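Local coordinates for aminotransferase (Streptomyces pactum, PDB 4ZM4), which belongs to the class-III aminotransferases, pyridoxal-phosphate enzymes of fold type I built round a central mixed beta-sheet, at residues Q343-E346 against D347-E351; L325-I328 against R329-D333; E239-R243 against S244-L248; Q389-L393 against V394-R398. The protein carries 1 engineered substitution. All blocks are in the same frame, centred on the assembly; numbering follows the deposited sequence.

How the interactions relate
From the N terminus the contacts come in the order 3, 2, 1, 4, each closing before the next opens, so none nests in or crosses another. Interaction 3 turns helix 233-244 into strand 247-251 of the seven-stranded sheet. Interaction 2 finishes helix 315-329 and starts the short loop to helix 334-355. Interaction 1 closes no loop: it is a run of i to i+4 contacts inside that next helix, its centre about 26 Å from that of interaction 2. Interaction 4 joins helices 387-393 and 396-408 beside the three-stranded antiparallel sheet; its centre lies about 20 Å from that of interaction 1, whose helix also packs on this sheet.

Interaction 1 of 4, residues Q343-E346 against D347-E351; sequences QYME and DTVRE
Glu346 and Arg350 lie side by side one helical turn apart, their chains running the same way, and meet in a salt bridge at their ends. Along Arg350, CB sits 3.5 Å from Glu346 O, and CG stays close to the same carbonyl oxygen. The chain then runs extended to Arg350 NE, which makes a weak bond of 3.3 Å to Glu346 OE2. Past CZ, Arg350 NH2 makes the stronger link to that oxygen, 2.9 Å from Glu346 OE2 with an N-H...O angle of 161°. The carboxylate oxygen lies at the guanidinium edge, near its plane, and is met on its anti side, with the two flat groups turned 54° against each other. Glu346 OE1 is left to a second salt bridge, with Arg364, so this carboxylate is shared by two arginines, which would probably favour its charged form.

Elsewhere on the turn, Thr348 OG1, beside its own backbone N (chi1 -59°), donates over 2.6 Å to Tyr344 O. Thr348 N reaches the same oxygen from the other face of its carbonyl plane, giving that acceptor two donors. The hydroxyl oxygen of Thr348 also stands 3.8 Å above the Tyr344 ring, over its centre. On the buried side Met345 SD touches Val349 CG2 at 3.9 Å.

Helix 334-355 packs on several elements: Tyr344 and Thr348 lie on helix 429-444, where Asp433 takes the tyrosine hydroxyl, while Val349 meets strand 360-365 and Met345 reaches Met369 of strand 368-373.

Interaction 2 of 4, residues L325-I328 against R329-D333; sequences LGKI and RSLPD
Ser330 reaches back to Lys327 where helix 315-329 runs out, and this is the tight part of the contact. Ser330 OG stands between its own backbone N and carbonyl carbon (chi1 70°), and from there donates over 2.6 Å to Lys327 O. The hydroxyl comes in tilted from the carbonyl plane, with a C=O...O angle of 123°. Leu331 packs against the same carbonyl: its CG lies 3.4 Å from Lys327 O, and CD1 comes within 4.2 Å of Lys327 CG. The buried Ile328 packs on Phe72 and Val280, and Leu331 touches Phe72 as well.

The backbone shows the helix ending. Arg329 N still bonds to Leu325 O at 2.9 Å, and Ser330 N to Gly326 O at 3.1 Å. Leu331 N instead takes Ile328 O, also 3.1 Å away, shortening the step from four residues to three. Leu331 N stands above the plane of the Ile328 carbonyl.

Arg329 is the looser, exposed side. It meets the preceding turn mainly through CB, 3.3 Å from Leu325 O, while its extended chain leads off to a salt bridge with Glu109. Lys327 likewise sends its amine away, to Glu78 and Asp76, with a cation-pi contact to Phe72.

The chemistry is that of a helix C-terminus tightening from i+4 to i+3 bonds: main-chain amides and a serine hydroxyl occupy its last carbonyls, whereas both cationic ends pair with acids elsewhere in the chain.

Interaction 3 of 4, residues E239-R243 against S244-L248; sequences ELTGR and SGAML
Thr241 overlaps the chain that leaves the helix: its CB lies 3.4 Å from Ala246 O, and its OG1 packs 3.7 Å from Leu248 CB, the two side chains crossing at about a right angle. With chi1 at 59° the hydroxyl also bonds back to Leu237 O, one turn earlier, so this buried oxygen is satisfied within its own helix.

Thr241 O gathers the turning backbone. Ala246 N donates to it at 2.9 Å, while the approaches of Gly245 N and Ser244 N are weak. Ser244 N keeps the helical bond to Leu240 O at 3.0 Å, and Ser244 OG adds only a weak one. Within the helix, Leu240 CD2 sits 3.8 Å above one face of the Arg243 guanidinium, near its rim.

Gly245 makes the turn possible with a positive phi of 82°, where a side chain would be jammed against the preceding carbonyl. The positive-phi glycine and the bond from Ala246 N back five residues to Thr241 O are features shared with the Schellman motif. Here they close the helix of a beta-alpha-beta crossover, strand 212-217, helix 233-244 and strand 247-251, in the central sheet typical of fold-type I pyridoxal-phosphate enzymes.

Interaction 4 of 4, residues Q389-L393 against V394-R398; sequences QLAAL and VDFPR
Val394 touches both Leu390 and Phe396, turning one methyl to each. Val394 CG2, beside the valine's backbone N (chi1 171° takes CG1 to the anti place), faces the helix: it lies 3.3 Å from Leu390 O and 4.2 Å from Leu390 CD1, with the two side chains slanting across each other. Val394 CG1 stands 3.7 Å above the Phe396 ring, over its centre, a CH-pi type of approach. The valine thus touches both a leucine of the first helix and the phenylalanine that opens the next.

Phe396 in turn reaches back toward the helix with its CE2 corner. Phe396 CE2 comes within 3.6 Å of Ala391 O, which meets the ring obliquely, and within 4.3 Å of Ala391 CB. The same carbonyl oxygen, Ala391 O, accepts the backbone bond from Val394 N, 3.3 Å long; this donor stands above the carbonyl plane.

Beyond the valine, Asp395 points away from the preceding helix and serves the following one. Its OD1 accepts from Arg398 N, met from above the carboxylate plane, and Asp395 OD2 uses its syn lone pair for Arg398 NH1 at 3.0 Å. The latter is a salt bridge in which the acid oxygen lies near the guanidinium plane, so the aspartate is held by both its oxygens.

Val394 also touches Ala372, and the backbone of Asp395 bonds to Leu373, both of strand 368-373. This is a tight helix-to-helix connection, with a buried valine in the link and an aspartate N-cap starting helix 396-408.

Interaction 1 of 4, residues Q343-E346 against D347-E351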
loop_
_atom_site.group_PDB
_atom_site.type_symbol
_atom_site.label_atom_id
_atom_site.label_comp_id
_atom_site.label_asym_id
_atom_site.label_seq_id
_atom_site.Cartn_x
_atom_site.Cartn_y
_atom_site.Cartn_z
ATOM N N GLN B 343 8.874 29.105 -12.201
ATOM C CA GLN B 343 9.559 30.373 -12.150
ATOM C C GLN B 343 8.538 31.468 -11.972
ATOM O O GLN B 343 8.725 32.394 -11.165
ATOM C CB GLN B 343 10.383 30.609 -13.427
ATOM C CG GLN B 343 11.275 31.850 -13.376
ATOM C CD GLN B 343 12.459 31.677 -12.456
ATOM O OE1 GLN B 343 12.525 32.264 -11.381
ATOM N NE2 GLN B 343 13.415 30.864 -12.879
ATOM N N TYR B 344 7.466 31.408 -12.758
ATOM C CA TYR B 344 6.448 32.441 -12.674
ATOM C C TYR B 344 5.800 32.463 -11.288
ATOM O O TYR B 344 5.484 33.539 -10.776
ATOM C CB TYR B 344 5.403 32.286 -13.781
ATOM C CG TYR B 344 4.481 33.494 -13.906
ATOM C CD1 TYR B 344 4.991 34.755 -14.225
ATOM C CD2 TYR B 344 3.113 33.372 -13.713
ATOM C CE1 TYR B 344 4.166 35.862 -14.337
ATOM C CE2 TYR B 344 2.278 34.457 -13.845
ATOM C CZ TYR B 344 2.808 35.703 -14.160
ATOM O OH TYR B 344 1.971 36.790 -14.293
ATOM N N MET B 345 5.572 31.295 -10.690
ATOM C CA MET B 345 4.971 31.264 -9.350
ATOM C C MET B 345 5.972 31.849 -8.384
ATOM O O MET B 345 5.616 32.686 -7.568
ATOM C CB MET B 345 4.565 29.850 -8.915
ATOM C CG MET B 345 3.975 29.793 -7.494
ATOM S SD MET B 345 2.307 30.515 -7.347
ATOM C CE MET B 345 1.337 29.115 -7.908
ATOM N N GLU B 346 7.226 31.405 -8.484
ATOM C CA GLU B 346 8.270 31.929 -7.623
ATOM C C GLU B 346 8.360 33.456 -7.718
ATOM O O GLU B 346 8.310 34.126 -6.688
ATOM C CB GLU B 346 9.628 31.307 -7.941
ATOM C CG GLU B 346 10.762 31.899 -7.110
ATOM C CD GLU B 346 12.109 31.250 -7.354
ATOM O OE1 GLU B 346 12.237 30.344 -8.225
ATOM O OE2 GLU B 346 13.052 31.627 -6.633
ATOM N N ASP B 347 8.461 34.010 -8.934
ATOM C CA ASP B 347 8.602 35.468 -9.099
ATOM C C ASP B 347 7.396 36.224 -8.522
ATOM O O ASP B 347 7.547 37.216 -7.800
ATOM C CB ASP B 347 8.816 35.866 -10.576
ATOM C CG ASP B 347 10.117 35.291 -11.181
ATOM O OD1 ASP B 347 11.067 34.948 -10.427
ATOM O OD2 ASP B 347 10.182 35.181 -12.426
ATOM N N THR B 348 6.204 35.720 -8.812
ATOM C CA THR B 348 4.950 36.333 -8.354
ATOM C C THR B 348 4.836 36.373 -6.845
ATOM O O THR B 348 4.535 37.411 -6.266
ATOM C CB THR B 348 3.754 35.544 -8.898
ATOM O OG1 THR B 348 3.816 35.541 -10.327
ATOM C CG2 THR B 348 2.460 36.183 -8.461
ATOM N N VAL B 349 5.126 35.247 -6.203
ATOM C CA VAL B 349 5.042 35.150 -4.749
ATOM C C VAL B 349 6.107 35.999 -4.068
ATOM O O VAL B 349 5.802 36.677 -3.096
ATOM C CB VAL B 349 5.101 33.688 -4.291
ATOM C CG1 VAL B 349 5.228 33.566 -2.792
ATOM C CG2 VAL B 349 3.859 32.953 -4.779
ATOM N N ARG B 350 7.326 36.028 -4.605
ATOM C CA ARG B 350 8.364 36.980 -4.117
ATOM C C ARG B 350 7.918 38.461 -4.153
ATOM O O ARG B 350 8.109 39.190 -3.183
ATOM C CB ARG B 350 9.679 36.841 -4.906
ATOM C CG ARG B 350 10.604 35.766 -4.370
ATOM C CD ARG B 350 12.017 35.803 -4.974
ATOM N NE ARG B 350 12.605 34.461 -4.965
ATOM C CZ ARG B 350 13.070 33.829 -3.881
ATOM N NH1 ARG B 350 13.082 34.422 -2.690
ATOM N NH2 ARG B 350 13.535 32.588 -3.986
ATOM N N GLU B 351 7.318 38.890 -5.262
ATOM C CA GLU B 351 6.852 40.264 -5.383
ATOM C C GLU B 351 5.783 40.526 -4.315
ATOM O O GLU B 351 5.828 41.536 -3.618
ATOM C CB GLU B 351 6.313 40.527 -6.797
ATOM C CG GLU B 351 5.896 41.957 -7.100
ATOM C CD GLU B 351 5.115 42.095 -8.420
ATOM O OE1 GLU B 351 5.398 41.327 -9.379
ATOM O OE2 GLU B 351 4.201 42.967 -8.499
#

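Interaction 2 of 4, residues L325-I328 against R329-D333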
loop_
_atom_site.group_PDB
_atom_site.type_symbol
_atom_site.label_atom_id
_atom_site.label_comp_id
_atom_site.label_asym_id
_atom_site.label_seq_id
_atom_site.Cartn_x
_atom_site.Cartn_y
_atom_site.Cartn_z
ATOM N N LEU B 325 3.182 7.472 -17.908
ATOM C CA LEU B 325 4.550 7.583 -18.411
ATOM C C LEU B 325 4.555 7.684 -19.952
ATOM O O LEU B 325 5.418 8.354 -20.513
ATOM C CB LEU B 325 5.416 6.435 -17.919
ATOM C CG LEU B 325 5.675 6.321 -16.414
ATOM C CD1 LEU B 325 6.720 5.267 -16.093
ATOM C CD2 LEU B 325 6.099 7.656 -15.832
ATOM N N GLY B 326 3.589 7.044 -20.616
ATOM C CA GLY B 326 3.381 7.221 -22.049
ATOM C C GLY B 326 3.090 8.648 -22.419
ATOM O O GLY B 326 3.737 9.216 -23.311
ATOM N N LYS B 327 2.177 9.266 -21.683
ATOM C CA LYS B 327 1.895 10.700 -21.860
ATOM C C LYS B 327 3.120 11.603 -21.659
ATOM O O LYS B 327 3.389 12.477 -22.499
ATOM C CB LYS B 327 0.796 11.163 -20.913
ATOM C CG LYS B 327 0.503 12.641 -20.978
ATOM C CD LYS B 327 -0.829 12.973 -20.339
ATOM C CE LYS B 327 -1.058 14.465 -20.314
ATOM N NZ LYS B 327 -2.337 14.760 -19.610
ATOM N N ILE B 328 3.841 11.403 -20.556
ATOM C CA ILE B 328 5.047 12.211 -20.261
ATOM C C ILE B 328 6.124 12.070 -21.369
ATOM O O ILE B 328 6.751 13.046 -21.803
ATOM C CB ILE B 328 5.662 11.811 -18.912
ATOM C CG1 ILE B 328 4.766 12.279 -17.766
ATOM C CG2 ILE B 328 7.078 12.378 -18.759
ATOM C CD1 ILE B 328 5.175 11.734 -16.407
ATOM N N ARG B 329 6.310 10.836 -21.809
ATOM C CA ARG B 329 7.272 10.522 -22.864
ATOM C C ARG B 329 6.930 11.242 -24.165
ATOM O O ARG B 329 7.828 11.682 -24.879
ATOM C CB ARG B 329 7.289 9.022 -23.086
ATOM C CG ARG B 329 8.285 8.505 -24.121
ATOM C CD ARG B 329 7.697 7.136 -24.476
ATOM N NE ARG B 329 8.431 5.998 -24.941
ATOM C CZ ARG B 329 7.851 4.877 -25.377
ATOM N NH1 ARG B 329 6.534 4.791 -25.493
ATOM N NH2 ARG B 329 8.613 3.837 -25.765
ATOM N N SER B 330 5.639 11.391 -24.445
ATOM C CA SER B 330 5.189 12.007 -25.688
ATOM C C SER B 330 5.319 13.524 -25.683
ATOM O O SER B 330 5.051 14.169 -26.675
ATOM C CB SER B 330 3.736 11.599 -25.971
ATOM O OG SER B 330 2.846 12.211 -25.058
ATOM N N LEU B 331 5.754 14.100 -24.568
ATOM C CA LEU B 331 5.821 15.569 -24.388
ATOM C C LEU B 331 7.250 15.978 -24.074
ATOM O O LEU B 331 7.605 16.184 -22.911
ATOM C CB LEU B 331 4.884 15.996 -23.256
ATOM C CG LEU B 331 3.388 15.705 -23.472
ATOM C CD1 LEU B 331 2.606 16.083 -22.207
ATOM C CD2 LEU B 331 2.821 16.456 -24.664
ATOM N N PRO B 332 8.082 16.086 -25.115
ATOM C CA PRO B 332 9.516 16.228 -24.876
ATOM C C PRO B 332 9.926 17.588 -24.314
ATOM O O PRO B 332 11.006 17.694 -23.732
ATOM C CB PRO B 332 10.137 15.986 -26.266
ATOM C CG PRO B 332 9.064 16.347 -27.225
ATOM C CD PRO B 332 7.755 16.016 -26.556
ATOM N N ASP B 333 9.068 18.592 -24.407
ATOM C CA ASP B 333 9.352 19.903 -23.757
ATOM C C ASP B 333 8.555 20.161 -22.452
ATOM O O ASP B 333 8.515 21.275 -21.961
ATOM C CB ASP B 333 9.132 21.047 -24.768
ATOM C CG ASP B 333 10.061 20.951 -25.975
ATOM O OD1 ASP B 333 11.259 20.612 -25.805
ATOM O OD2 ASP B 333 9.586 21.159 -27.105
#

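Interaction 3 of 4, residues E239-R243 against S244-L248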
loop_
_atom_site.group_PDB
_atom_site.type_symbol
_atom_site.label_atom_id
_atom_site.label_comp_id
_atom_site.label_asym_id
_atom_site.label_seq_id
_atom_site.Cartn_x
_atom_site.Cartn_y
_atom_site.Cartn_z
ATOM N N GLU B 239 30.260 8.208 -4.039
ATOM C CA GLU B 239 31.636 7.749 -3.931
ATOM C C GLU B 239 31.829 6.892 -2.679
ATOM O O GLU B 239 32.445 5.851 -2.740
ATOM C CB GLU B 239 32.588 8.942 -3.915
ATOM C CG GLU B 239 34.047 8.593 -4.168
ATOM C CD GLU B 239 34.940 9.820 -4.056
ATOM O OE1 GLU B 239 34.669 10.811 -4.767
ATOM O OE2 GLU B 239 35.917 9.798 -3.291
ATOM N N LEU B 240 31.317 7.375 -1.546
ATOM C CA LEU B 240 31.514 6.697 -0.275
ATOM C C LEU B 240 30.800 5.367 -0.287
ATOM O O LEU B 240 31.404 4.349 0.023
ATOM C CB LEU B 240 31.037 7.561 0.906
ATOM C CG LEU B 240 31.860 8.820 1.192
ATOM C CD1 LEU B 240 31.201 9.681 2.255
ATOM C CD2 LEU B 240 33.277 8.501 1.623
ATOM N N THR B 241 29.537 5.363 -0.712
ATOM C CA THR B 241 28.797 4.127 -0.811
ATOM C C THR B 241 29.465 3.113 -1.765
ATOM O O THR B 241 29.577 1.940 -1.424
ATOM C CB THR B 241 27.341 4.344 -1.237
ATOM O OG1 THR B 241 27.263 5.006 -2.513
ATOM C CG2 THR B 241 26.576 5.145 -0.185
ATOM N N GLY B 242 29.931 3.570 -2.929
ATOM C CA GLY B 242 30.588 2.687 -3.908
ATOM C C GLY B 242 31.888 2.083 -3.393
ATOM O O GLY B 242 32.145 0.900 -3.520
ATOM N N ARG B 243 32.678 2.926 -2.753
ATOM C CA ARG B 243 33.924 2.526 -2.141
ATOM C C ARG B 243 33.715 1.501 -1.037
ATOM O O ARG B 243 34.548 0.600 -0.861
ATOM C CB ARG B 243 34.560 3.778 -1.544
ATOM C CG ARG B 243 35.980 3.640 -1.048
ATOM C CD ARG B 243 36.647 5.020 -0.988
ATOM N NE ARG B 243 36.639 5.633 0.350
ATOM C CZ ARG B 243 36.915 6.921 0.589
ATOM N NH1 ARG B 243 37.216 7.764 -0.407
ATOM N NH2 ARG B 243 36.899 7.377 1.835
ATOM N N SER B 244 32.638 1.664 -0.257
ATOM C CA SER B 244 32.415 0.822 0.929
ATOM C C SER B 244 31.606 -0.421 0.650
ATOM O O SER B 244 31.537 -1.308 1.493
ATOM C CB SER B 244 31.767 1.630 2.053
ATOM O OG SER B 244 32.708 2.548 2.636
ATOM N N GLY B 245 30.980 -0.486 -0.521
ATOM C CA GLY B 245 30.116 -1.613 -0.860
ATOM C C GLY B 245 28.723 -1.475 -0.282
ATOM O O GLY B 245 28.015 -2.460 -0.138
ATOM N N ALA B 246 28.334 -0.251 0.071
ATOM C CA ALA B 246 26.974 0.042 0.516
ATOM C C ALA B 246 26.112 0.414 -0.669
ATOM O O ALA B 246 26.564 1.097 -1.572
ATOM C CB ALA B 246 26.993 1.178 1.529
ATOM N N MET B 247 24.856 -0.017 -0.684
ATOM C CA MET B 247 23.951 0.346 -1.788
ATOM C C MET B 247 23.456 1.757 -1.553
ATOM O O MET B 247 23.105 2.121 -0.424
ATOM C CB MET B 247 22.798 -0.661 -1.925
ATOM C CG MET B 247 23.305 -2.062 -2.242
ATOM S SD MET B 247 22.015 -3.242 -2.690
ATOM C CE MET B 247 21.708 -2.802 -4.395
ATOM N N LEU B 248 23.474 2.570 -2.596
ATOM C CA LEU B 248 22.898 3.904 -2.537
ATOM C C LEU B 248 21.444 3.807 -3.033
ATOM O O LEU B 248 21.204 3.338 -4.154
ATOM C CB LEU B 248 23.707 4.905 -3.380
ATOM C CG LEU B 248 23.189 6.363 -3.452
ATOM C CD1 LEU B 248 22.977 6.980 -2.085
ATOM C CD2 LEU B 248 24.149 7.221 -4.258
#

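Interaction 4 of 4, residues Q389-L393 against V394-R398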
loop_
_atom_site.group_PDB
_atom_site.type_symbol
_atom_site.label_atom_id
_atom_site.label_comp_id
_atom_site.label_asym_id
_atom_site.label_seq_id
_atom_site.Cartn_x
_atom_site.Cartn_y
_atom_site.Cartn_z
ATOM N N GLN B 389 18.448 24.322 10.335
ATOM C CA GLN B 389 18.753 25.671 9.903
ATOM C C GLN B 389 17.509 26.372 9.343
ATOM O O GLN B 389 17.295 27.540 9.620
ATOM C CB GLN B 389 19.913 25.680 8.895
ATOM C CG GLN B 389 21.289 25.375 9.501
ATOM C CD GLN B 389 22.458 25.474 8.493
ATOM O OE1 GLN B 389 22.277 25.739 7.290
ATOM N NE2 GLN B 389 23.669 25.264 8.996
ATOM N N LEU B 390 16.692 25.657 8.571
ATOM C CA LEU B 390 15.508 26.255 7.939
ATOM C C LEU B 390 14.405 26.494 8.937
ATOM O O LEU B 390 13.796 27.570 8.953
ATOM C CB LEU B 390 14.987 25.381 6.802
ATOM C CG LEU B 390 13.621 25.728 6.174
ATOM C CD1 LEU B 390 13.598 27.137 5.582
ATOM C CD2 LEU B 390 13.289 24.702 5.108
ATOM N N ALA B 391 14.149 25.501 9.780
ATOM C CA ALA B 391 13.084 25.619 10.789
ATOM C C ALA B 391 13.297 26.801 11.687
ATOM O O ALA B 391 12.349 27.417 12.125
ATOM C CB ALA B 391 12.969 24.338 11.620
ATOM N N ALA B 392 14.563 27.132 11.936
ATOM C CA ALA B 392 14.896 28.193 12.883
ATOM C C ALA B 392 14.535 29.566 12.350
ATOM O O ALA B 392 14.294 30.453 13.119
ATOM C CB ALA B 392 16.369 28.135 13.265
ATOM N N LEU B 393 14.509 29.738 11.036
ATOM C CA LEU B 393 14.167 31.030 10.418
ATOM C C LEU B 393 12.683 31.281 10.335
ATOM O O LEU B 393 12.251 32.430 10.124
ATOM C CB LEU B 393 14.716 31.102 8.996
ATOM C CG LEU B 393 16.234 30.860 8.793
ATOM C CD1 LEU B 393 16.590 30.905 7.313
ATOM C CD2 LEU B 393 17.064 31.872 9.556
ATOM N N VAL B 394 11.895 30.233 10.554
ATOM C CA VAL B 394 10.489 30.232 10.160
ATOM C C VAL B 394 9.563 30.608 11.307
ATOM O O VAL B 394 9.775 30.234 12.444
ATOM C CB VAL B 394 10.079 28.868 9.571
ATOM C CG1 VAL B 394 8.577 28.795 9.356
ATOM C CG2 VAL B 394 10.798 28.626 8.262
ATOM N N ASP B 395 8.551 31.394 10.989
ATOM C CA ASP B 395 7.540 31.808 11.944
ATOM C C ASP B 395 6.316 30.924 11.763
ATOM O O ASP B 395 5.403 31.253 10.999
ATOM C CB ASP B 395 7.176 33.286 11.697
ATOM C CG ASP B 395 6.242 33.856 12.764
ATOM O OD1 ASP B 395 5.602 33.069 13.485
ATOM O OD2 ASP B 395 6.165 35.097 12.865
ATOM N N PHE B 396 6.295 29.789 12.451
ATOM C CA PHE B 396 5.240 28.764 12.253
ATOM C C PHE B 396 3.834 29.225 12.598
ATOM O O PHE B 396 2.908 28.967 11.828
ATOM C CB PHE B 396 5.599 27.448 12.956
ATOM C CG PHE B 396 6.699 26.686 12.270
ATOM C CD1 PHE B 396 6.438 25.908 11.160
ATOM C CD2 PHE B 396 8.016 26.793 12.703
ATOM C CE1 PHE B 396 7.459 25.220 10.505
ATOM C CE2 PHE B 396 9.040 26.116 12.052
ATOM C CZ PHE B 396 8.760 25.324 10.959
ATOM N N PRO B 397 3.644 29.896 13.736
ATOM C CA PRO B 397 2.286 30.365 14.035
ATOM C C PRO B 397 1.733 31.353 13.017
ATOM O O PRO B 397 0.550 31.266 12.676
ATOM C CB PRO B 397 2.435 31.036 15.403
ATOM C CG PRO B 397 3.590 30.303 16.039
ATOM C CD PRO B 397 4.531 29.995 14.909
ATOM N N ARG B 398 2.569 32.269 12.526
ATOM C CA ARG B 398 2.121 33.200 11.491
ATOM C C ARG B 398 1.841 32.480 10.173
ATOM O O ARG B 398 0.870 32.799 9.511
ATOM C CB ARG B 398 3.097 34.344 11.253
ATOM C CG ARG B 398 2.796 35.592 12.060
ATOM C CD ARG B 398 3.672 36.789 11.679
ATOM N NE ARG B 398 3.372 37.938 12.524
ATOM C CZ ARG B 398 3.783 38.092 13.771
ATOM N NH1 ARG B 398 4.594 37.217 14.342
ATOM N NH2 ARG B 398 3.385 39.148 14.454
#